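Local atomic coordinates of putative aspartate aminotransferase (Thermus thermophilus, PDB entry 1IUG), a protein that probably transfers amino groups between amino acids and 2-oxo acids, including aspartate and 2-oxoglutarate, with pyridoxal 5'-phosphate as cofactor. Residues 79-84 with 125-130; 175-180 with 199-204. All coordinates share one frame; numbering follows the deposited sequence.

Contact 1 of 2, residues 79-84 with 125-130; sequences LVPVYG and LLLVHS
Y83 OH donates to V128 O across the contact, at 2.7 Å. The carbonyl oxygen lies at the ring edge, in the plane of the ring, while the hydroxyl is tilted 19° out of the carbonyl plane. The ring reaches it because CG of Y83 stands between the backbone N and the carbonyl carbon, chi1 42°. Y83 OH also comes within 3.7 Å of V128 CB. A phenylalanine here would probably leave V128 O without this donor and the ring freer to shift.

Further back the two strands run parallel. L126 N donates to L79 O at 3.1 Å. CA of L125 makes a CH...O contact with the same oxygen. P81 has no backbone N-H to give, and its CD lies 3.3 Å from L126 O. A water bridges the two strands there, donating to P81 O and to L126 O at 2.9 Å each.

L79 and L125 lie side by side on one face of the sheet. CD1 of L125 meets CG of L79 and also CD of P81. CG of P81 touches CD2 of L127, 4.0 Å away. On the other face CG2 of V80 packs against CD1 of L126. Helix 85-96 lies along V80 and L126, and helix 140-150 along L125 and L127.

The strands are neighbours in the large mixed sheet of the pyridoxal-phosphate aminotransferase fold. Direct backbone pairing gives way to a water and then to a tyrosine side chain, which implies that polar links persist as the strand ends diverge inside a buried, apolar setting.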
ATOM      1  N   LEU A  79      -1.751 -23.794 -14.355  1.00 33.94           N
ATOM      2  CA  LEU A  79      -0.417 -24.362 -14.403  1.00 34.06           C
ATOM      3  C   LEU A  79       0.582 -23.315 -13.909  1.00 33.11           C
ATOM      4  O   LEU A  79       0.633 -22.200 -14.430  1.00 33.55           O
ATOM      5  CB  LEU A  79      -0.112 -24.796 -15.839  1.00 35.27           C
ATOM      6  CG  LEU A  79       1.238 -25.410 -16.189  1.00 38.25           C
ATOM      7  CD1 LEU A  79       1.551 -26.560 -15.255  1.00 40.41           C
ATOM      8  CD2 LEU A  79       1.196 -25.883 -17.634  1.00 38.74           C
ATOM      9  N   VAL A  80       1.352 -23.673 -12.883  1.00 31.55           N
ATOM     10  CA  VAL A  80       2.337 -22.766 -12.302  1.00 30.28           C
ATOM     11  C   VAL A  80       3.732 -23.380 -12.185  1.00 30.77           C
ATOM     12  O   VAL A  80       3.980 -24.221 -11.315  1.00 29.84           O
ATOM     13  CB  VAL A  80       1.905 -22.293 -10.883  1.00 31.37           C
ATOM     14  CG1 VAL A  80       2.933 -21.329 -10.307  1.00 28.32           C
ATOM     15  CG2 VAL A  80       0.526 -21.645 -10.931  1.00 26.90           C
ATOM     16  N   PRO A  81       4.648 -23.001 -13.092  1.00 29.12           N
ATOM     17  CA  PRO A  81       6.018 -23.516 -13.064  1.00 28.29           C
ATOM     18  C   PRO A  81       6.754 -22.829 -11.918  1.00 28.64           C
ATOM     19  O   PRO A  81       6.577 -21.630 -11.693  1.00 27.83           O
ATOM     20  CB  PRO A  81       6.585 -23.059 -14.410  1.00 28.61           C
ATOM     21  CG  PRO A  81       5.379 -22.901 -15.271  1.00 30.18           C
ATOM     22  CD  PRO A  81       4.404 -22.255 -14.336  1.00 29.86           C
ATOM     23  N   VAL A  82       7.562 -23.587 -11.185  1.00 28.05           N
ATOM     24  CA  VAL A  82       8.313 -23.027 -10.074  1.00 27.22           C
ATOM     25  C   VAL A  82       9.807 -23.229 -10.295  1.00 27.93           C
ATOM     26  O   VAL A  82      10.280 -24.353 -10.461  1.00 27.84           O
ATOM     27  CB  VAL A  82       7.864 -23.626  -8.728  1.00 27.79           C
ATOM     28  CG1 VAL A  82       8.705 -23.060  -7.586  1.00 29.55           C
ATOM     29  CG2 VAL A  82       6.395 -23.313  -8.494  1.00 27.22           C
ATOM     30  N   TYR A  83      10.537 -22.117 -10.320  1.00 27.05           N
ATOM     31  CA  TYR A  83      11.975 -22.128 -10.545  1.00 26.42           C
ATOM     32  C   TYR A  83      12.677 -21.032  -9.751  1.00 26.75           C
ATOM     33  O   TYR A  83      13.801 -20.635 -10.070  1.00 27.27           O
ATOM     34  CB  TYR A  83      12.268 -21.980 -12.044  1.00 25.85           C
ATOM     35  CG  TYR A  83      11.399 -20.960 -12.752  1.00 23.72           C
ATOM     36  CD1 TYR A  83      11.900 -19.706 -13.105  1.00 23.73           C
ATOM     37  CD2 TYR A  83      10.073 -21.252 -13.068  1.00 22.33           C
ATOM     38  CE1 TYR A  83      11.094 -18.766 -13.760  1.00 21.99           C
ATOM     39  CE2 TYR A  83       9.265 -20.327 -13.719  1.00 23.75           C
ATOM     40  CZ  TYR A  83       9.782 -19.086 -14.061  1.00 23.09           C
ATOM     41  OH  TYR A  83       8.973 -18.179 -14.702  1.00 22.88           O
ATOM     42  N   GLY A  84      12.014 -20.560  -8.702  1.00 26.80           N
ATOM     43  CA  GLY A  84      12.596 -19.523  -7.881  1.00 27.41           C
ATOM     44  C   GLY A  84      11.665 -19.071  -6.784  1.00 27.81           C
ATOM     45  O   GLY A  84      10.537 -19.550  -6.673  1.00 27.93           O
ATOM     46  N   LEU A 125      -2.046 -20.011 -17.137  1.00 30.51           N
ATOM     47  CA  LEU A 125      -0.620 -20.228 -16.909  1.00 29.01           C
ATOM     48  C   LEU A 125      -0.078 -18.969 -16.228  1.00 28.99           C
ATOM     49  O   LEU A 125      -0.395 -17.841 -16.634  1.00 28.34           O
ATOM     50  CB  LEU A 125       0.113 -20.440 -18.238  1.00 28.57           C
ATOM     51  CG  LEU A 125       1.644 -20.479 -18.186  1.00 29.03           C
ATOM     52  CD1 LEU A 125       2.128 -21.699 -17.418  1.00 29.21           C
ATOM     53  CD2 LEU A 125       2.216 -20.483 -19.593  1.00 29.21           C
ATOM     54  N   LEU A 126       0.684 -19.159 -15.156  1.00 27.01           N
ATOM     55  CA  LEU A 126       1.265 -18.032 -14.435  1.00 27.14           C
ATOM     56  C   LEU A 126       2.769 -18.132 -14.568  1.00 26.01           C
ATOM     57  O   LEU A 126       3.363 -19.164 -14.247  1.00 27.42           O
ATOM     58  CB  LEU A 126       0.850 -18.053 -12.963  1.00 27.19           C
ATOM     59  CG  LEU A 126      -0.645 -17.922 -12.676  1.00 29.57           C
ATOM     60  CD1 LEU A 126      -0.885 -18.019 -11.168  1.00 26.88           C
ATOM     61  CD2 LEU A 126      -1.176 -16.603 -13.233  1.00 28.65           C
ATOM     62  N   LEU A 127       3.385 -17.062 -15.055  1.00 25.90           N
ATOM     63  CA  LEU A 127       4.826 -17.046 -15.261  1.00 26.44           C
ATOM     64  C   LEU A 127       5.517 -15.839 -14.650  1.00 25.34           C
ATOM     65  O   LEU A 127       4.939 -14.760 -14.555  1.00 23.58           O
ATOM     66  CB  LEU A 127       5.131 -17.063 -16.763  1.00 27.04           C
ATOM     67  CG  LEU A 127       4.696 -18.266 -17.600  1.00 27.76           C
ATOM     68  CD1 LEU A 127       4.727 -17.888 -19.079  1.00 28.38           C
ATOM     69  CD2 LEU A 127       5.596 -19.459 -17.318  1.00 24.34           C
ATOM     70  N   VAL A 128       6.761 -16.041 -14.232  1.00 25.73           N
ATOM     71  CA  VAL A 128       7.578 -14.967 -13.686  1.00 25.71           C
ATOM     72  C   VAL A 128       8.594 -14.657 -14.787  1.00 25.39           C
ATOM     73  O   VAL A 128       9.420 -15.504 -15.143  1.00 25.61           O
ATOM     74  CB  VAL A 128       8.289 -15.382 -12.375  1.00 24.42           C
ATOM     75  CG1 VAL A 128       9.256 -14.296 -11.934  1.00 22.72           C
ATOM     76  CG2 VAL A 128       7.260 -15.607 -11.282  1.00 21.31           C
ATOM     77  N   HIS A 129       8.476 -13.467 -15.367  1.00 23.83           N
ATOM     78  CA  HIS A 129       9.348 -13.033 -16.452  1.00 24.14           C
ATOM     79  C   HIS A 129      10.814 -12.993 -16.017  1.00 23.85           C
ATOM     80  O   HIS A 129      11.672 -13.650 -16.613  1.00 23.65           O
ATOM     81  CB  HIS A 129       8.897 -11.665 -16.967  1.00 23.36           C
ATOM     82  CG  HIS A 129       9.468 -11.304 -18.301  1.00 24.33           C
ATOM     83  ND1 HIS A 129      10.286 -12.154 -19.014  1.00 25.33           N
ATOM     84  CD2 HIS A 129       9.333 -10.190 -19.055  1.00 23.49           C
ATOM     85  CE1 HIS A 129      10.633 -11.576 -20.150  1.00 24.99           C
ATOM     86  NE2 HIS A 129      10.068 -10.384 -20.199  1.00 25.89           N
ATOM     87  N   SER A 130      11.089 -12.224 -14.971  1.00 22.81           N
ATOM     88  CA  SER A 130      12.433 -12.106 -14.432  1.00 23.05           C
ATOM     89  C   SER A 130      12.413 -12.628 -12.994  1.00 23.50           C
ATOM     90  O   SER A 130      11.838 -11.999 -12.102  1.00 24.21           O
ATOM     91  CB  SER A 130      12.889 -10.647 -14.481  1.00 21.61           C
ATOM     92  OG  SER A 130      14.126 -10.477 -13.814  1.00 24.89           O
TER
HETATM   93  O   HOH W   1       5.718 -18.983 -12.544  1.00 24.97           O

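Contact 2 of 2, residues 175-180 with 199-204; sequences GVDAAA and SPRALE
S199 OG sits between its own backbone N and carbonyl carbon, chi1 68°, and this brings it to D177 O. D177 holds CG anti to its carbonyl carbon, chi1 -58°, which carries the carboxylate to R201. The arginine chain bends at chi2 to meet it.

D177 O is gripped twice by S199. S199 N donates to D177 O at 2.9 Å. S199 OG donates to D177 O, also at 2.9 Å, in the carbonyl plane and on a lone pair. The same OG accepts from A202 N at 3.3 Å, so S199 is the N-cap of helix 200-204. One hydroxyl thus joins the carbonyl before strand 178-182 to the first turn of the helix. CB of A202 packs 3.4 Å from D177 O.

A salt bridge runs beside this grip. D177 OD1 lies 2.8 Å from R201 NH1, with the carboxylate and guanidinium planes 30° apart. OD1 approaches the guanidinium obliquely, while OD2 is at its edge and in its plane. The aliphatic part of R201 also passes D177 OD1, with R201 CB 3.7 Å from it. A water donates to D177 OD1 and, weakly, to S199 OG. The nearby arginine would be expected to favour the ionised carboxylate.

Both charged groups have further partners: D177 OD2 accepts from V156 N, and R201 NH1 bonds to G154 O. The contact pins helix 200-204, which follows strand 193-198, to the residue just before strand 178-182. Strand 155-159 lies alongside, touched by V176, D177 and R201. Helix 60-71 meets A178, and helix 140-150 meets V176 and R201.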
ATOM      1  N   GLY A 175       1.813 -12.339 -26.182  1.00 29.89           N
ATOM      2  CA  GLY A 175       0.871 -13.392 -25.838  1.00 29.33           C
ATOM      3  C   GLY A 175       0.441 -13.367 -24.378  1.00 28.57           C
ATOM      4  O   GLY A 175      -0.234 -14.281 -23.905  1.00 27.66           O
ATOM      5  N   VAL A 176       0.838 -12.322 -23.659  1.00 27.32           N
ATOM      6  CA  VAL A 176       0.492 -12.188 -22.247  1.00 28.10           C
ATOM      7  C   VAL A 176      -0.806 -11.403 -22.078  1.00 27.35           C
ATOM      8  O   VAL A 176      -0.968 -10.326 -22.648  1.00 28.26           O
ATOM      9  CB  VAL A 176       1.638 -11.510 -21.462  1.00 27.47           C
ATOM     10  CG1 VAL A 176       1.269 -11.362 -19.995  1.00 27.51           C
ATOM     11  CG2 VAL A 176       2.919 -12.334 -21.606  1.00 25.90           C
ATOM     12  N   ASP A 177      -1.733 -11.955 -21.303  1.00 25.64           N
ATOM     13  CA  ASP A 177      -3.021 -11.304 -21.077  1.00 26.10           C
ATOM     14  C   ASP A 177      -3.018 -10.305 -19.928  1.00 25.09           C
ATOM     15  O   ASP A 177      -3.703  -9.286 -19.985  1.00 24.35           O
ATOM     16  CB  ASP A 177      -4.110 -12.355 -20.859  1.00 27.54           C
ATOM     17  CG  ASP A 177      -4.236 -13.301 -22.034  1.00 27.50           C
ATOM     18  OD1 ASP A 177      -4.678 -12.843 -23.103  1.00 27.80           O
ATOM     19  OD2 ASP A 177      -3.870 -14.488 -21.897  1.00 28.03           O
ATOM     20  N   ALA A 178      -2.235 -10.591 -18.895  1.00 25.40           N
ATOM     21  CA  ALA A 178      -2.160  -9.707 -17.736  1.00 26.31           C
ATOM     22  C   ALA A 178      -0.784  -9.773 -17.096  1.00 25.20           C
ATOM     23  O   ALA A 178      -0.106 -10.801 -17.151  1.00 26.32           O
ATOM     24  CB  ALA A 178      -3.241 -10.070 -16.718  1.00 24.20           C
ATOM     25  N   ALA A 179      -0.384  -8.674 -16.469  1.00 24.37           N
ATOM     26  CA  ALA A 179       0.919  -8.607 -15.832  1.00 24.23           C
ATOM     27  C   ALA A 179       0.891  -7.758 -14.566  1.00 24.30           C
ATOM     28  O   ALA A 179       0.028  -6.897 -14.398  1.00 24.92           O
ATOM     29  CB  ALA A 179       1.949  -8.057 -16.812  1.00 21.79           C
ATOM     30  N   ALA A 180       1.836  -8.025 -13.672  1.00 22.66           N
ATOM     31  CA  ALA A 180       1.947  -7.280 -12.428  1.00 23.44           C
ATOM     32  C   ALA A 180       3.376  -6.767 -12.273  1.00 22.85           C
ATOM     33  O   ALA A 180       4.333  -7.411 -12.704  1.00 23.07           O
ATOM     34  CB  ALA A 180       1.572  -8.161 -11.240  1.00 22.26           C
ATOM     35  N   SER A 199      -4.772  -6.610 -20.598  1.00 27.30           N
ATOM     36  CA  SER A 199      -4.950  -6.477 -22.042  1.00 28.60           C
ATOM     37  C   SER A 199      -6.453  -6.431 -22.339  1.00 29.24           C
ATOM     38  O   SER A 199      -7.277  -6.747 -21.466  1.00 26.96           O
ATOM     39  CB  SER A 199      -4.325  -7.681 -22.760  1.00 28.99           C
ATOM     40  OG  SER A 199      -5.052  -8.867 -22.486  1.00 28.16           O
ATOM     41  N   PRO A 200      -6.835  -6.018 -23.564  1.00 30.17           N
ATOM     42  CA  PRO A 200      -8.259  -5.953 -23.927  1.00 32.12           C
ATOM     43  C   PRO A 200      -8.928  -7.311 -23.720  1.00 32.28           C
ATOM     44  O   PRO A 200     -10.049  -7.399 -23.225  1.00 33.42           O
ATOM     45  CB  PRO A 200      -8.208  -5.566 -25.406  1.00 32.20           C
ATOM     46  CG  PRO A 200      -6.986  -4.689 -25.468  1.00 29.98           C
ATOM     47  CD  PRO A 200      -5.992  -5.475 -24.646  1.00 28.86           C
ATOM     48  N   ARG A 201      -8.185  -8.362 -24.052  1.00 34.01           N
ATOM     49  CA  ARG A 201      -8.613  -9.751 -23.919  1.00 34.41           C
ATOM     50  C   ARG A 201      -8.999 -10.014 -22.454  1.00 34.56           C
ATOM     51  O   ARG A 201     -10.101 -10.485 -22.161  1.00 31.73           O
ATOM     52  CB  ARG A 201      -7.430 -10.639 -24.333  1.00 37.98           C
ATOM     53  CG  ARG A 201      -7.713 -11.940 -25.089  1.00 40.74           C
ATOM     54  CD  ARG A 201      -8.557 -12.926 -24.323  1.00 44.76           C
ATOM     55  NE  ARG A 201      -8.413 -14.281 -24.863  1.00 46.46           N
ATOM     56  CZ  ARG A 201      -7.490 -15.158 -24.471  1.00 46.02           C
ATOM     57  NH1 ARG A 201      -6.611 -14.837 -23.533  1.00 46.56           N
ATOM     58  NH2 ARG A 201      -7.469 -16.376 -24.989  1.00 46.31           N
ATOM     59  N   ALA A 202      -8.100  -9.653 -21.539  1.00 34.64           N
ATOM     60  CA  ALA A 202      -8.309  -9.848 -20.105  1.00 34.44           C
ATOM     61  C   ALA A 202      -9.452  -9.012 -19.525  1.00 34.49           C
ATOM     62  O   ALA A 202     -10.144  -9.454 -18.608  1.00 33.05           O
ATOM     63  CB  ALA A 202      -7.014  -9.572 -19.345  1.00 33.98           C
ATOM     64  N   LEU A 203      -9.648  -7.814 -20.067  1.00 35.34           N
ATOM     65  CA  LEU A 203     -10.704  -6.918 -19.602  1.00 36.32           C
ATOM     66  C   LEU A 203     -12.102  -7.512 -19.764  1.00 38.65           C
ATOM     67  O   LEU A 203     -12.970  -7.305 -18.915  1.00 39.41           O
ATOM     68  CB  LEU A 203     -10.611  -5.563 -20.313  1.00 34.60           C
ATOM     69  CG  LEU A 203      -9.409  -4.677 -19.960  1.00 35.32           C
ATOM     70  CD1 LEU A 203      -9.319  -3.494 -20.914  1.00 33.96           C
ATOM     71  CD2 LEU A 203      -9.517  -4.193 -18.519  1.00 34.74           C
ATOM     72  N   GLU A 204     -12.308  -8.270 -20.839  1.00 40.70           N
ATOM     73  CA  GLU A 204     -13.601  -8.901 -21.112  1.00 42.51           C
ATOM     74  C   GLU A 204     -13.798 -10.167 -20.282  1.00 41.94           C
ATOM     75  O   GLU A 204     -14.921 -10.626 -20.096  1.00 42.05           O
ATOM     76  CB  GLU A 204     -13.707  -9.261 -22.594  1.00 46.12           C
ATOM     77  CG  GLU A 204     -13.537  -8.088 -23.540  1.00 51.26           C
ATOM     78  CD  GLU A 204     -13.507  -8.514 -24.998  1.00 54.68           C
ATOM     79  OE1 GLU A 204     -14.446  -8.151 -25.743  1.00 57.25           O
ATOM     80  OE2 GLU A 204     -12.546  -9.206 -25.400  1.00 55.16           O
TER
HETATM   81  O   HOH W   2      -3.738 -10.906 -24.845  1.00 38.06           O

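How the contacts relate
From the N terminus, strand 77-82 leads into helix 85-96 and strand 100-105 before the chain returns at strand 124-128. Contact 1 closes this loop. The chain then passes through helix 140-150 and strand 155-159 to 175-180, and the short excursion through strand 193-198 is closed by contact 2. The two loops follow in series and neither nest nor cross. Both contacts reach the same seven-stranded mixed sheet. Contact 1 joins two adjacent parallel strands, whereas contact 2 ties a helix to the residue just before a strand. Strand 155-159 lies between strands 124-128 and 178-182. The centres are about 16 Å apart, and the contacts do not touch.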